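Long-range contacts in integral membrane indolylacetylinositol arabinosyltransferase EmbB (Mycolicibacterium smegmatis MC2 155, PDB 7BVC), which probably transfers arabinose units to build the arabinan of arabinogalactan in the mycobacterial cell wall: residues L79-C85 / C145-T151; V135-V140 / F161-I167; W241-D247 / G412-P416; L350-V355 / L399-V403; G866-G870 / T879-V883. All blocks are in the same frame, centred on the assembly; numbering follows the deposited sequence.

Contact 1: L79-C85 / C145-T151; sequences LTATVPC and CQRIEIT
Cys85 and Cys145 form a disulfide at one end of this strand pair. Their SG atoms are modelled 2.8 Å apart, long for such a bond. Cys85 SG sits beside its own backbone N (chi1 -65°), which turns it toward Ile148. There Cys85 SG lies 3.7 Å from Ile148 CG1. Ile148 presents CG1 because that branch lies beside the backbone N (chi1 -63°), while CG2 points off on the carbonyl side.

The backbones run antiparallel. Val83 N donates to Ile148 O over 2.9 Å at 163°. Ile150 N donates to Ala81 O over 2.9 Å. The return bond from Ile148 N to Val83 O is weak.

This is an edge of a three-stranded antiparallel sheet in the concanavalin-like domain. Strand 80-84 is the middle strand and pairs on its other side with strand 205-207, while 147-149 is outermost. Ala81, Val83 and Ile150 pack on Phe99 of strand 97-100. Ala81 CB is 4.2 Å from Ile150 CD1 and adds to this layer.

The other face carries Thr82 and Glu149, a non-hydrogen-bonded pair. Their side chains lie side by side and point the same way, with Thr82 CG2 4.1 Å from Glu149 CG. Glu149 is extended beyond CG and turns its carboxylate to the guanidinium edge of Arg147, two residues back on the same strand. The two form a salt bridge whose modelled distance is too short to be read closely.

Contact 2: V135-V140 / F161-I167; sequences VNRDRV and FVGLTQI
Val135 and Phe161 meet where a short strand turns into helix 137-140 and faces a type II beta turn, Phe161 to Leu164, of the concanavalin-like domain. Gly163 takes the positive phi of that turn. Leu164 N closes it with a bond to Phe161 O.

The aromatic contact is a CH-pi interaction. Val135 CG2 stands 3.8 Å from the centroid of the Phe161 ring, only 13° off its normal. Val140 CG2 comes to the same ring obliquely, 4.0 Å from Phe161 CE2, and the two side chains cross at about a right angle. Phe161 also touches Ile148 of strand 147-149.

The aliphatic packing centres on Leu164. Leu164 CD2 reaches Arg139 CG at 3.8 Å and lies farther from Val135 CG1, at 4.3 Å. Leu164 further touches Cys145 of the disulfide.

Arg139 brings the charged part of the contact. Its CG is anti to the backbone N (chi1 -168°), and the chain then bends at chi2 and chi3, which lays the guanidinium between two hydrocarbon groups. Leu164 CD2 is over one face. Ile167 comes from the opposite direction and covers the other face, with CD1 3.7 Å above the guanidinium plane and over its centre. At the edge of the group, near its plane, Thr165 O lies 3.3 Å from Arg139 NH1.

Contact 3: W241-D247 / G412-P416; sequences WRLDRLD and GRLTP
Asp244 OD2 accepts two hydrogen bonds from the segment 412-416. Leu414 N donates over 2.9 Å and Thr415 OG1 also over 2.9 Å. They reach the oxygen from opposite faces of the carboxylate plane and so hold the buried carboxylate from two sides. Asp244 CG lies beside its own backbone N (chi1 -81°), which carries the group across to the start of helix 415-428. That helix end would tend to favour a negative charge here.

The second polar link is the salt bridge of Arg413 and Asp247. Arg413 NH2 donates to Asp247 OD1 over 3.1 Å, on the syn side. Arg413 NE to Asp247 OD2 is a weak bond at 3.5 Å. The carboxylate and guanidinium planes are 36° apart. Arg413 is extended from CG to NE, and its NH2 also bonds to Arg249 O. Arg455 of helix 446-455 touches Asp244, Asp247 and Arg413.

Farther out, Arg245 CA lies over one face of the Arg413 guanidinium, 4.1 Å from NH2. Thr415 OG1 rests 3.5 Å from Trp241 CA, while Leu414 turns to Val452 and Leu464.

The contact joins the end of helix 231-244, from a predicted membrane span, to the turn between helices 391-411 and 415-428. Both segments belong to the helical GT-C-type membrane domain, and the side chain of Arg413 is about 9 Å from the bound 4'-phosphopantetheine.

Contact 4: L350-V355 / L399-V403; sequences LLSREV and LITYV
Leu350 and Val355 make an apolar helix-helix contact with Leu399, Ile400, Tyr402 and Val403 inside the membrane domain. The two short segments run nearly parallel, 12° apart, with axes 11.0 Å from each other. That spacing is bridged by branched side chains.

At one end Leu350 packs chiefly on two residues. Leu350 CB is 3.7 Å from Leu399 CD2. Farther along the same side chain, Leu350 CD1 is 3.7 Å from Ile400 CG1, and the two side chains cross at a slant. Leu399 CG is anti to the backbone N (chi1 -166°), which swings its methyls between the helices. CD2 goes to Leu350, and CD1 stays 4.3 Å from Val355 CG2.

This is the packing of a GT-C-type bundle, in which helices 342-355 and 391-411 stand side by side. Helix 586-599 closes over Leu351, Val355 and Leu399 through Ala591 and Ala587.

At the other end Val355 CG2 touches Tyr402 at the edge of its ring, 3.9 Å from Tyr402 CE2. The same methyl lies 4.2 Å from Val403 CG2. The helix here makes a wider pi-type turn over 351-355.

Glu354 meets the interface with the base of its side chain, CB lying 4.2 Å from Val403 CG2. Its carboxylate accepts a hydrogen bond from Trp259 NE1 and forms a salt bridge with Arg258. The side chain of Glu354 is about 6 Å from the bound 4'-phosphopantetheine, whose pocket includes Trp259 and Arg407, the latter on helix 391-411.

Contact 5: G866-G870 / T879-V883; sequences GTITG and TGQTV
Ile868 and Val883 form a tightly packed part of this contact. Ile868 CD1 sits 3.6 Å from Val883 CG2. Ile868 CG1 lies beside the backbone N and the chain then folds at chi2 (-60°), which brings CD1 back although CB points away from the other segment. Strands 914-918 and 945-947 touch both residues. Thr867 and Gln881 are just as close, with Thr867 CG2 3.6 Å from Gln881 CG.

Next to them the backbones are linked by Thr869 N donating to Gln881 O over 3.0 Å, with a bent N-H...O angle of 132°. Ile868 CA adds a CA-H...O contact to the same oxygen. Gly880 CA makes another with Thr867 O, 3.4 Å away.

The contact draws together the ends of strands 860-866 and 882-889. These belong to two different antiparallel sheets of the EmbC C-terminal domain, consistent with a galactose-binding-like beta sandwich.

The solvent side lies at the exposed Thr879. Here the methyls are farther apart, with Thr869 CG2 3.9 Å from Thr882 CG2. Thr869 OG1 bonds to Thr878 O, beside Thr879. Away from this side, Gln881 OE1 accepts from Leu937 N. Gln881 also touches Asp936 and Ser938, two ligands of the calcium ion.

Contacts 1 and 2 come first in the chain and cross. Residues 79-85 precede 135-140, then 145-151 closes contact 1 before 161-167 closes contact 2. They touch within the concanavalin-like domain, where Gln146 N lies 3.1 Å from Val162 O in a probable hydrogen bond. Contact 3 opens next and spans 164 residues of the membrane domain. Contact 4 begins and ends within that span, its centre about 21 Å away. Helix 391-411, which carries part of contact 4, is followed in the chain by helix 415-428, where contact 3 closes. Contact 5 follows in the C-terminal domain and closes a loop of only eight residues. Its centre is about 60 Å from that of contact 4.

Contact 1: L79-C85 / C145-T151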
# COMPACT_ATOMS: atom_id res chain seq x y z
N LEU B 79 16.43 37.86 -14.77
CA LEU B 79 15.33 38.76 -15.09
C LEU B 79 15.71 40.16 -14.64
O LEU B 79 15.87 40.40 -13.44
CB LEU B 79 14.03 38.31 -14.42
CG LEU B 79 12.72 38.98 -14.83
CD1 LEU B 79 11.57 38.02 -14.65
CD2 LEU B 79 12.45 40.25 -14.05
N THR B 80 15.86 41.08 -15.59
CA THR B 80 16.22 42.46 -15.29
C THR B 80 15.13 43.37 -15.83
O THR B 80 14.86 43.37 -17.04
CB THR B 80 17.58 42.83 -15.90
OG1 THR B 80 17.41 43.12 -17.29
CG2 THR B 80 18.57 41.69 -15.74
N ALA B 81 14.52 44.16 -14.95
CA ALA B 81 13.46 45.08 -15.33
C ALA B 81 13.78 46.46 -14.77
O ALA B 81 14.09 46.59 -13.58
CB ALA B 81 12.10 44.61 -14.82
N THR B 82 13.71 47.48 -15.63
CA THR B 82 13.94 48.87 -15.24
C THR B 82 12.71 49.67 -15.62
O THR B 82 12.49 49.95 -16.81
CB THR B 82 15.19 49.44 -15.90
OG1 THR B 82 14.87 49.87 -17.23
CG2 THR B 82 16.29 48.40 -15.95
N VAL B 83 11.92 50.06 -14.63
CA VAL B 83 10.68 50.80 -14.82
C VAL B 83 10.90 52.23 -14.33
O VAL B 83 11.23 52.42 -13.15
CB VAL B 83 9.52 50.14 -14.06
CG1 VAL B 83 8.23 50.91 -14.27
CG2 VAL B 83 9.37 48.69 -14.49
N PRO B 84 10.75 53.24 -15.18
CA PRO B 84 10.91 54.62 -14.70
C PRO B 84 9.83 54.99 -13.69
O PRO B 84 8.74 54.42 -13.66
CB PRO B 84 10.79 55.46 -15.98
CG PRO B 84 10.11 54.56 -16.97
CD PRO B 84 10.55 53.18 -16.63
N CYS B 85 10.15 55.98 -12.85
CA CYS B 85 9.20 56.46 -11.85
C CYS B 85 8.24 57.50 -12.41
O CYS B 85 7.47 58.09 -11.64
CB CYS B 85 9.96 57.02 -10.64
SG CYS B 85 10.92 55.75 -9.77
N CYS B 145 12.37 60.54 -7.71
CA CYS B 145 12.59 59.18 -8.17
C CYS B 145 13.08 59.16 -9.63
O CYS B 145 12.61 59.94 -10.45
CB CYS B 145 11.32 58.34 -8.03
SG CYS B 145 11.56 56.74 -7.24
N GLN B 146 14.01 58.26 -9.94
CA GLN B 146 14.55 58.16 -11.29
C GLN B 146 14.14 56.86 -11.97
O GLN B 146 13.62 56.90 -13.09
CB GLN B 146 16.08 58.28 -11.27
CG GLN B 146 16.60 59.64 -10.84
CD GLN B 146 18.11 59.76 -10.99
OE1 GLN B 146 18.87 59.43 -10.09
NE2 GLN B 146 18.54 60.23 -12.16
N ARG B 147 14.34 55.72 -11.32
CA ARG B 147 14.05 54.42 -11.91
C ARG B 147 13.65 53.46 -10.81
O ARG B 147 13.62 53.81 -9.62
CB ARG B 147 15.27 53.88 -12.68
CG ARG B 147 15.61 54.62 -13.96
CD ARG B 147 16.95 54.16 -14.50
NE ARG B 147 18.05 54.97 -13.96
CZ ARG B 147 19.05 54.48 -13.24
NH1 ARG B 147 20.00 55.28 -12.79
NH2 ARG B 147 19.11 53.18 -12.98
N ILE B 148 13.33 52.23 -11.21
CA ILE B 148 13.11 51.10 -10.31
C ILE B 148 13.68 49.87 -11.01
O ILE B 148 13.25 49.53 -12.11
CB ILE B 148 11.63 50.88 -9.98
CG1 ILE B 148 11.04 52.09 -9.24
CG2 ILE B 148 11.45 49.63 -9.15
CD1 ILE B 148 9.54 52.03 -9.08
N GLU B 149 14.64 49.21 -10.37
CA GLU B 149 15.39 48.12 -10.99
C GLU B 149 15.20 46.85 -10.18
O GLU B 149 15.59 46.79 -9.02
CB GLU B 149 16.87 48.49 -11.11
CG GLU B 149 17.11 49.59 -12.13
CD GLU B 149 18.56 50.04 -12.19
OE1 GLU B 149 19.33 49.66 -11.28
OE2 GLU B 149 18.92 50.76 -13.14
N ILE B 150 14.65 45.82 -10.82
CA ILE B 150 14.02 44.71 -10.11
C ILE B 150 14.79 43.41 -10.33
O ILE B 150 14.19 42.35 -10.55
CB ILE B 150 12.54 44.57 -10.52
CG1 ILE B 150 11.92 45.96 -10.67
CG2 ILE B 150 11.76 43.81 -9.47
CD1 ILE B 150 10.48 45.93 -11.12
N THR B 151 16.12 43.49 -10.31
CA THR B 151 16.98 42.39 -10.75
C THR B 151 16.67 41.10 -9.99
O THR B 151 16.36 41.12 -8.80
CB THR B 151 18.45 42.78 -10.56
OG1 THR B 151 18.72 43.99 -11.27
CG2 THR B 151 19.37 41.69 -11.10

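Contact 2: V135-V140 / F161-I167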
# COMPACT_ATOMS: atom_id res chain seq x y z
N VAL B 135 7.08 50.53 -0.91
CA VAL B 135 7.34 51.95 -0.76
C VAL B 135 6.01 52.70 -0.78
O VAL B 135 5.03 52.23 -1.36
CB VAL B 135 8.30 52.45 -1.88
CG1 VAL B 135 8.26 53.96 -2.03
CG2 VAL B 135 9.73 52.00 -1.60
N ASN B 136 5.96 53.84 -0.09
CA ASN B 136 4.77 54.67 -0.14
C ASN B 136 4.62 55.34 -1.51
O ASN B 136 5.61 55.68 -2.16
CB ASN B 136 4.80 55.73 0.96
CG ASN B 136 4.54 55.14 2.34
OD1 ASN B 136 3.66 54.28 2.50
ND2 ASN B 136 5.28 55.59 3.33
N ARG B 137 3.37 55.53 -1.92
CA ARG B 137 3.07 55.89 -3.30
C ARG B 137 3.57 57.30 -3.64
O ARG B 137 4.35 57.48 -4.58
CB ARG B 137 1.56 55.79 -3.54
CG ARG B 137 1.06 56.54 -4.75
CD ARG B 137 1.28 55.74 -6.02
NE ARG B 137 0.52 56.28 -7.15
CZ ARG B 137 -0.76 56.02 -7.38
NH1 ARG B 137 -1.43 55.22 -6.56
NH2 ARG B 137 -1.36 56.56 -8.43
N ASP B 138 3.12 58.30 -2.90
CA ASP B 138 3.43 59.69 -3.24
C ASP B 138 4.91 60.02 -3.09
O ASP B 138 5.34 61.07 -3.57
CB ASP B 138 2.59 60.65 -2.39
CG ASP B 138 2.63 60.31 -0.91
OD1 ASP B 138 3.73 60.11 -0.36
OD2 ASP B 138 1.54 60.26 -0.29
N ARG B 139 5.70 59.16 -2.44
CA ARG B 139 7.14 59.38 -2.40
C ARG B 139 7.78 59.07 -3.76
O ARG B 139 8.61 59.84 -4.24
CB ARG B 139 7.78 58.53 -1.30
CG ARG B 139 9.21 58.90 -1.00
CD ARG B 139 9.51 58.76 0.49
NE ARG B 139 9.23 57.41 0.97
CZ ARG B 139 10.17 56.52 1.26
NH1 ARG B 139 11.45 56.83 1.12
NH2 ARG B 139 9.82 55.31 1.70
N VAL B 140 7.39 57.95 -4.38
CA VAL B 140 7.81 57.69 -5.75
C VAL B 140 7.20 58.71 -6.69
O VAL B 140 7.84 59.16 -7.65
CB VAL B 140 7.43 56.25 -6.16
CG1 VAL B 140 7.75 56.01 -7.62
CG2 VAL B 140 8.16 55.25 -5.30
N PHE B 161 15.48 51.59 -5.93
CA PHE B 161 14.61 52.74 -6.13
C PHE B 161 15.45 53.99 -6.35
O PHE B 161 15.27 54.99 -5.65
CB PHE B 161 13.67 52.94 -4.94
CG PHE B 161 12.45 52.07 -4.97
CD1 PHE B 161 12.48 50.79 -4.45
CD2 PHE B 161 11.27 52.54 -5.51
CE1 PHE B 161 11.36 49.99 -4.47
CE2 PHE B 161 10.15 51.74 -5.54
CZ PHE B 161 10.19 50.47 -5.01
N VAL B 162 16.37 53.92 -7.32
CA VAL B 162 17.42 54.91 -7.53
C VAL B 162 16.88 56.33 -7.41
O VAL B 162 15.88 56.69 -8.05
CB VAL B 162 18.08 54.71 -8.90
CG1 VAL B 162 19.33 55.57 -9.02
CG2 VAL B 162 18.40 53.24 -9.13
N GLY B 163 17.53 57.14 -6.58
CA GLY B 163 17.08 58.48 -6.27
C GLY B 163 16.49 58.63 -4.88
O GLY B 163 16.47 59.74 -4.35
N LEU B 164 16.02 57.54 -4.29
CA LEU B 164 15.40 57.55 -2.97
C LEU B 164 16.37 56.99 -1.93
O LEU B 164 17.22 56.16 -2.23
CB LEU B 164 14.11 56.73 -2.96
CG LEU B 164 12.79 57.48 -3.17
CD1 LEU B 164 12.67 57.96 -4.60
CD2 LEU B 164 11.62 56.59 -2.79
N THR B 165 16.21 57.47 -0.70
CA THR B 165 16.91 56.94 0.46
C THR B 165 15.88 56.53 1.51
O THR B 165 14.75 57.01 1.52
CB THR B 165 17.89 57.96 1.05
OG1 THR B 165 17.18 59.13 1.46
CG2 THR B 165 18.94 58.35 0.02
N GLN B 166 16.29 55.63 2.40
CA GLN B 166 15.38 55.14 3.42
C GLN B 166 15.04 56.25 4.41
O GLN B 166 15.82 57.17 4.65
CB GLN B 166 15.99 53.95 4.17
CG GLN B 166 16.45 52.82 3.27
CD GLN B 166 16.21 51.46 3.90
OE1 GLN B 166 15.45 51.33 4.86
NE2 GLN B 166 16.86 50.43 3.35
N ILE B 167 13.85 56.15 4.99
CA ILE B 167 13.38 57.13 5.97
C ILE B 167 13.04 56.50 7.32
O ILE B 167 12.98 57.23 8.32
CB ILE B 167 12.17 57.92 5.43
CG1 ILE B 167 11.01 56.97 5.13
CG2 ILE B 167 12.56 58.71 4.20
CD1 ILE B 167 9.70 57.69 4.83

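Contact 3: W241-D247 / G412-P416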
# COMPACT_ATOMS: atom_id res chain seq x y z
N TRP B 241 38.52 -11.48 -35.05
CA TRP B 241 37.96 -12.59 -35.82
C TRP B 241 39.04 -13.30 -36.63
O TRP B 241 39.09 -14.53 -36.68
CB TRP B 241 36.85 -12.07 -36.73
CG TRP B 241 36.26 -13.12 -37.62
CD1 TRP B 241 36.01 -14.42 -37.31
CD2 TRP B 241 35.83 -12.94 -38.97
NE1 TRP B 241 35.46 -15.07 -38.38
CE2 TRP B 241 35.34 -14.18 -39.42
CE3 TRP B 241 35.82 -11.86 -39.85
CZ2 TRP B 241 34.84 -14.37 -40.70
CZ3 TRP B 241 35.32 -12.04 -41.13
CH2 TRP B 241 34.84 -13.29 -41.54
N ARG B 242 39.91 -12.52 -37.28
CA ARG B 242 41.01 -13.12 -38.03
C ARG B 242 41.94 -13.91 -37.12
O ARG B 242 42.46 -14.95 -37.52
CB ARG B 242 41.77 -12.03 -38.78
CG ARG B 242 43.18 -12.41 -39.20
CD ARG B 242 43.17 -13.39 -40.36
NE ARG B 242 44.46 -14.04 -40.53
CZ ARG B 242 44.70 -15.31 -40.21
NH1 ARG B 242 43.73 -16.07 -39.72
NH2 ARG B 242 45.91 -15.82 -40.40
N LEU B 243 42.15 -13.43 -35.90
CA LEU B 243 42.97 -14.18 -34.94
C LEU B 243 42.27 -15.46 -34.51
O LEU B 243 42.92 -16.50 -34.32
CB LEU B 243 43.29 -13.31 -33.73
CG LEU B 243 44.45 -12.33 -33.85
CD1 LEU B 243 44.80 -11.76 -32.49
CD2 LEU B 243 45.65 -13.00 -34.49
N ASP B 244 40.94 -15.41 -34.33
CA ASP B 244 40.19 -16.59 -33.93
C ASP B 244 40.15 -17.64 -35.03
O ASP B 244 40.03 -18.83 -34.75
CB ASP B 244 38.77 -16.20 -33.53
CG ASP B 244 38.68 -15.66 -32.12
OD1 ASP B 244 39.71 -15.64 -31.43
OD2 ASP B 244 37.57 -15.26 -31.71
N ARG B 245 40.26 -17.21 -36.29
CA ARG B 245 40.15 -18.14 -37.41
C ARG B 245 41.40 -18.99 -37.59
O ARG B 245 41.58 -19.62 -38.63
CB ARG B 245 39.84 -17.38 -38.70
CG ARG B 245 38.37 -17.21 -38.99
CD ARG B 245 38.14 -16.16 -40.06
NE ARG B 245 38.46 -16.66 -41.39
CZ ARG B 245 37.56 -17.17 -42.23
NH1 ARG B 245 36.29 -17.26 -41.87
NH2 ARG B 245 37.93 -17.60 -43.42
N LEU B 246 42.28 -19.00 -36.59
CA LEU B 246 43.51 -19.78 -36.69
C LEU B 246 43.25 -21.28 -36.57
O LEU B 246 44.03 -22.08 -37.09
CB LEU B 246 44.51 -19.34 -35.63
CG LEU B 246 45.34 -18.10 -35.94
CD1 LEU B 246 46.24 -17.75 -34.77
CD2 LEU B 246 46.16 -18.31 -37.20
N ASP B 247 42.16 -21.67 -35.90
CA ASP B 247 41.89 -23.09 -35.70
C ASP B 247 41.47 -23.80 -36.98
O ASP B 247 41.29 -25.03 -36.95
CB ASP B 247 40.82 -23.27 -34.63
CG ASP B 247 39.64 -22.33 -34.81
OD1 ASP B 247 39.62 -21.59 -35.81
OD2 ASP B 247 38.74 -22.34 -33.95
N GLY B 412 34.35 -22.45 -29.11
CA GLY B 412 35.65 -22.17 -28.52
C GLY B 412 36.34 -20.95 -29.09
O GLY B 412 37.55 -20.98 -29.33
N ARG B 413 35.59 -19.87 -29.31
CA ARG B 413 36.13 -18.65 -29.89
C ARG B 413 35.75 -17.46 -29.01
O ARG B 413 34.96 -17.58 -28.08
CB ARG B 413 35.62 -18.43 -31.32
CG ARG B 413 36.18 -19.42 -32.33
CD ARG B 413 35.71 -19.09 -33.74
NE ARG B 413 36.40 -19.89 -34.74
CZ ARG B 413 36.19 -19.79 -36.05
NH1 ARG B 413 35.32 -18.91 -36.52
NH2 ARG B 413 36.86 -20.56 -36.89
N LEU B 414 36.34 -16.31 -29.33
CA LEU B 414 36.09 -15.08 -28.58
C LEU B 414 35.27 -14.05 -29.34
O LEU B 414 34.85 -13.06 -28.73
CB LEU B 414 37.42 -14.44 -28.16
CG LEU B 414 38.06 -14.97 -26.88
CD1 LEU B 414 39.50 -14.51 -26.79
CD2 LEU B 414 37.27 -14.49 -25.67
N THR B 415 35.03 -14.25 -30.64
CA THR B 415 34.29 -13.24 -31.39
C THR B 415 32.82 -13.17 -30.98
O THR B 415 32.32 -12.05 -30.78
CB THR B 415 34.45 -13.49 -32.90
OG1 THR B 415 35.85 -13.47 -33.23
CG2 THR B 415 33.74 -12.42 -33.69
N PRO B 416 32.08 -14.28 -30.84
CA PRO B 416 30.73 -14.16 -30.27
C PRO B 416 30.74 -13.64 -28.85
O PRO B 416 29.83 -12.89 -28.47
CB PRO B 416 30.18 -15.59 -30.35
CG PRO B 416 31.35 -16.46 -30.62
CD PRO B 416 32.33 -15.64 -31.36

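Contact 4: L350-V355 / L399-V403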
# COMPACT_ATOMS: atom_id res chain seq x y z
N LEU B 350 14.63 -18.06 -31.63
CA LEU B 350 15.79 -18.39 -30.81
C LEU B 350 15.45 -19.41 -29.74
O LEU B 350 16.15 -20.42 -29.59
CB LEU B 350 16.36 -17.12 -30.18
CG LEU B 350 17.03 -16.14 -31.14
CD1 LEU B 350 17.67 -14.99 -30.39
CD2 LEU B 350 18.06 -16.85 -32.00
N LEU B 351 14.35 -19.19 -29.01
CA LEU B 351 13.98 -20.10 -27.93
C LEU B 351 13.72 -21.51 -28.45
O LEU B 351 13.99 -22.49 -27.75
CB LEU B 351 12.75 -19.56 -27.21
CG LEU B 351 12.29 -20.31 -25.97
CD1 LEU B 351 13.28 -20.09 -24.85
CD2 LEU B 351 10.90 -19.85 -25.56
N SER B 352 13.20 -21.63 -29.67
CA SER B 352 12.87 -22.95 -30.18
C SER B 352 14.04 -23.65 -30.85
O SER B 352 14.09 -24.88 -30.85
CB SER B 352 11.71 -22.85 -31.18
OG SER B 352 12.11 -22.20 -32.37
N ARG B 353 15.00 -22.91 -31.42
CA ARG B 353 16.05 -23.55 -32.20
C ARG B 353 17.46 -23.32 -31.70
O ARG B 353 18.41 -23.77 -32.35
CB ARG B 353 15.95 -23.12 -33.67
CG ARG B 353 14.91 -23.89 -34.45
CD ARG B 353 14.25 -23.04 -35.51
NE ARG B 353 13.14 -23.75 -36.15
CZ ARG B 353 11.91 -23.80 -35.66
NH1 ARG B 353 11.62 -23.18 -34.53
NH2 ARG B 353 10.97 -24.47 -36.30
N GLU B 354 17.65 -22.65 -30.57
CA GLU B 354 18.99 -22.49 -30.02
C GLU B 354 19.08 -22.85 -28.55
O GLU B 354 20.11 -23.38 -28.12
CB GLU B 354 19.48 -21.05 -30.23
CG GLU B 354 19.63 -20.64 -31.68
CD GLU B 354 20.75 -21.39 -32.38
OE1 GLU B 354 21.78 -21.66 -31.73
OE2 GLU B 354 20.59 -21.71 -33.58
N VAL B 355 18.04 -22.58 -27.77
CA VAL B 355 18.11 -22.76 -26.32
C VAL B 355 17.64 -24.14 -25.91
O VAL B 355 18.21 -24.76 -25.01
CB VAL B 355 17.30 -21.65 -25.62
CG1 VAL B 355 17.29 -21.86 -24.12
CG2 VAL B 355 17.86 -20.28 -25.97
N LEU B 399 18.20 -12.42 -24.47
CA LEU B 399 18.23 -13.76 -25.06
C LEU B 399 19.34 -13.88 -26.10
O LEU B 399 20.01 -14.92 -26.18
CB LEU B 399 16.87 -14.08 -25.69
CG LEU B 399 16.62 -15.54 -26.07
CD1 LEU B 399 16.50 -16.40 -24.83
CD2 LEU B 399 15.37 -15.65 -26.92
N ILE B 400 19.55 -12.84 -26.91
CA ILE B 400 20.62 -12.86 -27.89
C ILE B 400 21.98 -12.95 -27.21
O ILE B 400 22.89 -13.63 -27.69
CB ILE B 400 20.53 -11.63 -28.82
CG1 ILE B 400 19.26 -11.68 -29.66
CG2 ILE B 400 21.74 -11.55 -29.73
CD1 ILE B 400 19.04 -10.45 -30.51
N THR B 401 22.13 -12.26 -26.07
CA THR B 401 23.39 -12.33 -25.34
C THR B 401 23.68 -13.76 -24.88
O THR B 401 24.80 -14.26 -25.04
CB THR B 401 23.36 -11.38 -24.14
OG1 THR B 401 23.15 -10.04 -24.61
CG2 THR B 401 24.66 -11.45 -23.37
N TYR B 402 22.68 -14.42 -24.30
CA TYR B 402 22.84 -15.81 -23.87
C TYR B 402 23.17 -16.72 -25.05
O TYR B 402 24.05 -17.58 -24.94
CB TYR B 402 21.57 -16.28 -23.16
CG TYR B 402 21.52 -17.76 -22.85
CD1 TYR B 402 22.15 -18.27 -21.73
CD2 TYR B 402 20.82 -18.63 -23.67
CE1 TYR B 402 22.10 -19.62 -21.43
CE2 TYR B 402 20.77 -19.98 -23.38
CZ TYR B 402 21.40 -20.47 -22.27
OH TYR B 402 21.35 -21.81 -21.98
N VAL B 403 22.48 -16.53 -26.17
CA VAL B 403 22.73 -17.38 -27.34
C VAL B 403 24.16 -17.19 -27.84
O VAL B 403 24.85 -18.15 -28.18
CB VAL B 403 21.69 -17.08 -28.44
CG1 VAL B 403 22.10 -17.74 -29.74
CG2 VAL B 403 20.32 -17.55 -28.01

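Contact 5: G866-G870 / T879-V883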
# COMPACT_ATOMS: atom_id res chain seq x y z
N GLY B 866 -27.34 14.87 -6.46
CA GLY B 866 -27.92 14.24 -5.29
C GLY B 866 -27.39 12.86 -4.98
O GLY B 866 -26.18 12.64 -4.93
N THR B 867 -28.30 11.91 -4.75
CA THR B 867 -27.98 10.52 -4.44
C THR B 867 -28.81 9.59 -5.33
O THR B 867 -29.39 8.60 -4.89
CB THR B 867 -28.18 10.25 -2.95
OG1 THR B 867 -27.70 8.94 -2.62
CG2 THR B 867 -29.64 10.40 -2.53
N ILE B 868 -28.83 9.91 -6.63
CA ILE B 868 -29.68 9.20 -7.57
C ILE B 868 -29.31 7.72 -7.63
O ILE B 868 -28.16 7.34 -7.37
CB ILE B 868 -29.56 9.85 -8.96
CG1 ILE B 868 -29.70 11.37 -8.86
CG2 ILE B 868 -30.63 9.32 -9.91
CD1 ILE B 868 -31.01 11.81 -8.29
N THR B 869 -30.28 6.88 -7.96
CA THR B 869 -30.05 5.48 -8.26
C THR B 869 -30.18 5.26 -9.76
O THR B 869 -31.03 5.88 -10.42
CB THR B 869 -31.03 4.57 -7.50
OG1 THR B 869 -30.70 3.20 -7.74
CG2 THR B 869 -32.47 4.82 -7.92
N GLY B 870 -29.34 4.39 -10.31
CA GLY B 870 -29.34 4.18 -11.74
C GLY B 870 -28.40 3.07 -12.14
O GLY B 870 -27.76 2.43 -11.30
N THR B 879 -27.92 1.98 -5.31
CA THR B 879 -29.24 2.39 -4.87
C THR B 879 -29.22 3.82 -4.32
O THR B 879 -28.17 4.45 -4.17
CB THR B 879 -29.79 1.43 -3.81
OG1 THR B 879 -28.93 1.43 -2.67
CG2 THR B 879 -29.88 0.02 -4.38
N GLY B 880 -30.41 4.32 -4.02
CA GLY B 880 -30.59 5.69 -3.59
C GLY B 880 -31.96 6.18 -4.03
O GLY B 880 -32.77 5.43 -4.54
N GLN B 881 -32.19 7.48 -3.81
CA GLN B 881 -33.45 8.08 -4.18
C GLN B 881 -33.61 8.08 -5.70
O GLN B 881 -32.65 7.90 -6.45
CB GLN B 881 -33.55 9.50 -3.62
CG GLN B 881 -33.15 9.60 -2.16
CD GLN B 881 -33.80 8.52 -1.31
OE1 GLN B 881 -35.01 8.31 -1.36
NE2 GLN B 881 -32.98 7.84 -0.51
N THR B 882 -34.85 8.27 -6.16
CA THR B 882 -35.19 7.94 -7.53
C THR B 882 -35.51 9.19 -8.34
O THR B 882 -36.17 10.11 -7.86
CB THR B 882 -36.39 6.98 -7.60
OG1 THR B 882 -37.55 7.62 -7.04
CG2 THR B 882 -36.09 5.72 -6.81
N VAL B 883 -35.03 9.20 -9.58
CA VAL B 883 -35.46 10.13 -10.62
C VAL B 883 -35.65 9.32 -11.89
O VAL B 883 -34.69 8.73 -12.40
CB VAL B 883 -34.45 11.27 -10.85
CG1 VAL B 883 -34.89 12.13 -12.02
CG2 VAL B 883 -34.31 12.12 -9.60